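Local coordinates for protein prephenate dehydratase:Amino acid-binding ACT (Brucella abortus, PDB 6VH5) that probably converts prephenate to 3-phenylpyruvate with loss of carbon dioxide and water in phenylalanine biosynthesis, and binds phenylalanine in its ACT domain, at residues 31-36 / 174-179; 148-153 / 168-173. All blocks are in the same frame, centred on the assembly; numbering follows the deposited sequence.

Interaction 1. Residues 31-36 / 174-179; sequences GEAGAN and ADLYGL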
# COMPACT_ATOMS: atom_id res chain seq x y z
N GLY A 31 -13.38 -6.91 4.48
CA GLY A 31 -14.34 -5.84 4.65
C GLY A 31 -15.68 -6.35 5.16
O GLY A 31 -15.82 -7.49 5.62
N GLU A 32 -16.67 -5.46 5.12
CA GLU A 32 -18.04 -5.78 5.48
C GLU A 32 -18.82 -6.14 4.23
O GLU A 32 -18.46 -5.75 3.11
CB GLU A 32 -18.70 -4.60 6.18
CG GLU A 32 -17.92 -4.03 7.33
CD GLU A 32 -18.73 -3.06 8.15
OE1 GLU A 32 -19.98 -3.06 7.99
OE2 GLU A 32 -18.13 -2.30 8.93
N ALA A 33 -19.94 -6.82 4.42
CA ALA A 33 -20.84 -7.11 3.31
C ALA A 33 -21.23 -5.83 2.58
O ALA A 33 -21.45 -4.78 3.20
CB ALA A 33 -22.09 -7.83 3.84
N GLY A 34 -21.28 -5.89 1.26
CA GLY A 34 -21.60 -4.72 0.47
C GLY A 34 -20.41 -3.93 -0.01
O GLY A 34 -20.59 -2.93 -0.71
N ALA A 35 -19.19 -4.35 0.35
CA ALA A 35 -17.99 -3.63 -0.03
C ALA A 35 -17.69 -3.84 -1.52
O ALA A 35 -18.35 -4.60 -2.22
CB ALA A 35 -16.80 -4.09 0.81
N ASN A 36 -16.67 -3.12 -1.99
CA ASN A 36 -16.20 -3.32 -3.36
C ASN A 36 -15.58 -4.71 -3.52
O ASN A 36 -15.71 -5.33 -4.59
CB ASN A 36 -15.20 -2.23 -3.75
CG ASN A 36 -15.87 -0.88 -4.02
OD1 ASN A 36 -16.89 -0.81 -4.69
ND2 ASN A 36 -15.27 0.19 -3.51
N ALA A 174 -26.34 -0.55 -1.32
CA ALA A 174 -27.69 -0.00 -1.36
C ALA A 174 -28.74 -1.11 -1.46
O ALA A 174 -29.77 -1.07 -0.78
CB ALA A 174 -27.85 1.00 -2.50
N ASP A 175 -28.49 -2.10 -2.32
CA ASP A 175 -29.43 -3.21 -2.47
C ASP A 175 -29.52 -4.02 -1.18
O ASP A 175 -30.61 -4.42 -0.76
CB ASP A 175 -29.01 -4.12 -3.63
CG ASP A 175 -28.54 -3.34 -4.84
OD1 ASP A 175 -28.99 -2.19 -5.04
OD2 ASP A 175 -27.71 -3.89 -5.61
N LEU A 176 -28.38 -4.26 -0.53
CA LEU A 176 -28.35 -5.11 0.66
C LEU A 176 -29.08 -4.46 1.83
O LEU A 176 -29.82 -5.14 2.56
CB LEU A 176 -26.91 -5.45 1.04
CG LEU A 176 -26.19 -6.48 0.16
CD1 LEU A 176 -24.85 -6.91 0.77
CD2 LEU A 176 -27.07 -7.69 -0.11
N TYR A 177 -28.91 -3.16 2.02
CA TYR A 177 -29.51 -2.48 3.16
C TYR A 177 -30.82 -1.76 2.81
O TYR A 177 -31.33 -1.00 3.64
CB TYR A 177 -28.50 -1.51 3.78
CG TYR A 177 -27.35 -2.24 4.39
CD1 TYR A 177 -27.49 -2.89 5.61
CD2 TYR A 177 -26.12 -2.32 3.75
CE1 TYR A 177 -26.44 -3.59 6.19
CE2 TYR A 177 -25.07 -3.01 4.31
CZ TYR A 177 -25.24 -3.65 5.53
OH TYR A 177 -24.20 -4.34 6.11
N GLY A 178 -31.38 -2.01 1.63
CA GLY A 178 -32.66 -1.43 1.26
C GLY A 178 -32.66 0.08 1.26
O GLY A 178 -33.64 0.69 1.70
N LEU A 179 -31.59 0.70 0.78
CA LEU A 179 -31.46 2.14 0.75
C LEU A 179 -31.73 2.69 -0.65
O LEU A 179 -31.49 2.02 -1.66
CB LEU A 179 -30.06 2.58 1.20
CG LEU A 179 -29.66 2.29 2.66
CD1 LEU A 179 -28.27 2.85 2.96
CD2 LEU A 179 -30.70 2.81 3.65
O HOH W 1 -21.78 -4.54 7.19
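The aromatic ring of Tyr177 meets the loop 31-36 with the ring edge, where the carbonyl of Ala33 lies near the ring plane, with O 4.0 Å from Tyr177 OH; the ring is also packed against Ala154, Arg155 and Ala158 of helix 150-160. This is a meeting of two lobes in a fold like that of the type 2 periplasmic binding proteins: the loop after strand 26-30 faces the end of helix 171-176. The second flat group, the carboxylate of Glu32, reaches the phenol through a water. That water donates to Glu32 OE1 at 2.5 Å and is hydrogen-bonded to Tyr177 OH at 2.7 Å, while Arg155 forms a salt bridge with the same OE1, so the carboxylate oxygen is gripped from two sources. With CG anti to its carbonyl carbon (chi1 -67°), Tyr177 holds its ring so that the hydroxyl meets the water. The loop itself is a type II turn, closed by Ala35 N to Glu32 O at 3.2 Å, and its third residue, Gly34, has the positive phi (93°) that favours glycine. Leu176 covers this turn with one methyl, CD1, which lies 4.2 Å from Ala33 CB and 3.7 Å from Gly34 N, a nitrogen hydrogen-bonded to Asp38 OD2.

Interaction 2. Residues 148-153 / 168-173; sequences GDTAGA and LAPRLA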
# COMPACT_ATOMS: atom_id res chain seq x y z
N GLY A 148 -15.93 4.11 9.96
CA GLY A 148 -14.81 3.17 9.87
C GLY A 148 -14.70 2.48 8.52
O GLY A 148 -13.59 2.23 8.03
N ASP A 149 -15.83 2.18 7.89
CA ASP A 149 -15.87 1.39 6.66
C ASP A 149 -16.97 1.96 5.77
O ASP A 149 -17.99 2.44 6.27
CB ASP A 149 -16.12 -0.10 6.98
CG ASP A 149 -16.16 -0.99 5.74
OD1 ASP A 149 -17.07 -0.81 4.90
OD2 ASP A 149 -15.29 -1.89 5.61
N THR A 150 -16.74 1.94 4.46
CA THR A 150 -17.71 2.52 3.53
C THR A 150 -19.03 1.76 3.55
O THR A 150 -20.10 2.35 3.74
CB THR A 150 -17.10 2.57 2.14
OG1 THR A 150 -16.11 3.60 2.09
CG2 THR A 150 -18.16 2.88 1.13
N ALA A 151 -18.99 0.44 3.34
CA ALA A 151 -20.21 -0.36 3.44
C ALA A 151 -20.83 -0.25 4.82
O ALA A 151 -22.06 -0.32 4.96
CB ALA A 151 -19.90 -1.83 3.12
N GLY A 152 -20.01 -0.08 5.86
CA GLY A 152 -20.54 0.13 7.20
C GLY A 152 -21.38 1.39 7.31
O GLY A 152 -22.38 1.41 8.02
N ALA A 153 -21.00 2.43 6.57
CA ALA A 153 -21.78 3.67 6.57
C ALA A 153 -23.19 3.42 6.06
O ALA A 153 -24.16 3.97 6.60
CB ALA A 153 -21.08 4.73 5.73
N LEU A 168 -22.16 7.42 1.42
CA LEU A 168 -21.46 7.22 0.16
C LEU A 168 -20.87 5.81 0.19
O LEU A 168 -19.96 5.54 0.98
CB LEU A 168 -20.35 8.25 -0.03
CG LEU A 168 -20.74 9.71 -0.09
CD1 LEU A 168 -19.50 10.58 0.03
CD2 LEU A 168 -21.45 9.96 -1.41
N ALA A 169 -21.37 4.94 -0.68
CA ALA A 169 -21.06 3.52 -0.59
C ALA A 169 -21.18 2.90 -1.98
O ALA A 169 -21.77 3.51 -2.89
CB ALA A 169 -21.99 2.82 0.41
N PRO A 170 -20.64 1.70 -2.17
CA PRO A 170 -20.80 1.01 -3.46
C PRO A 170 -22.26 0.65 -3.71
O PRO A 170 -23.05 0.47 -2.78
CB PRO A 170 -19.95 -0.26 -3.30
CG PRO A 170 -18.95 0.08 -2.23
CD PRO A 170 -19.74 0.95 -1.27
N ARG A 171 -22.59 0.52 -5.00
CA ARG A 171 -23.97 0.25 -5.39
C ARG A 171 -24.53 -0.99 -4.69
O ARG A 171 -25.71 -1.02 -4.33
CB ARG A 171 -24.05 0.08 -6.91
CG ARG A 171 -25.40 -0.42 -7.41
CD ARG A 171 -25.46 -0.52 -8.92
NE ARG A 171 -24.95 0.70 -9.55
CZ ARG A 171 -25.68 1.78 -9.79
NH1 ARG A 171 -25.12 2.84 -10.36
NH2 ARG A 171 -26.97 1.82 -9.45
N LEU A 172 -23.68 -2.01 -4.47
CA LEU A 172 -24.13 -3.24 -3.82
C LEU A 172 -24.69 -3.00 -2.43
O LEU A 172 -25.70 -3.60 -2.05
CB LEU A 172 -22.98 -4.25 -3.76
CG LEU A 172 -23.24 -5.50 -2.90
CD1 LEU A 172 -24.36 -6.35 -3.49
CD2 LEU A 172 -21.97 -6.32 -2.78
N ALA A 173 -24.07 -2.10 -1.66
CA ALA A 173 -24.54 -1.87 -0.30
C ALA A 173 -25.95 -1.30 -0.29
O ALA A 173 -26.70 -1.56 0.66
CB ALA A 173 -23.58 -0.93 0.44
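Thr150 presses its methyl into the backbone where strand 165-169 gives way to helix 171-176, joining the first turn of the crossover helix 150-160 to the end of the second strand, 165-169, of a beta-alpha-beta unit; the first strand, 143-146, runs parallel to it in the sheet with strand 122-125 between them. The tight part rests almost wholly on one atom. Thr150 CG2 stands 3.2 Å from Leu168 O and 3.4 Å from Ala169 CA. Pro170 CD is 3.5 Å from Thr150 CG2, so one methyl touches three consecutive residues. The threonine turns that branch anti to its backbone N, which leaves OG1 beside the N and the apolar branch directed at the strand end. Leu168 O, so closely covered, is also hydrogen-bonded to Ser125 OG, while the backbone of Ala169 pairs with Gln108. Away from Thr150 the fit is looser: Ala151 CB and Ala173 CB stay 4.6 Å from each other. Thr150 itself is partly exposed, whereas Leu168, Ala169 and Pro170 beneath its methyl are buried. Asp149 caps helix 150-160 and so fixes the turn that carries Thr150: Gly152 N donates to Asp149 OD1 at 3.2 Å, on the anti side and 33° out of the carboxylate plane.

Overall arrangement
Interactions 1 and 2 illustrate how a two-lobed domain can carry one contact inside a lobe and another between lobes, side by side. Their centres lie about 6 Å apart, and helix 171-176 serves both. The loop 31-36 touches interaction 2 directly: Ala33 O is 3.3 Å from Ala151 CB, and Asn36 OD1 is 3.3 Å from Pro170 CG. The crossover of interaction 2 thus presents a surface on which the loop of interaction 1 rests. Pro170 has its side chain about 10 Å from that of Thr194, predicted to be essential for dehydratase activity, whereas the phenylalanine pockets are formed by residues of the ACT region, Arg224 and Asn243 among them.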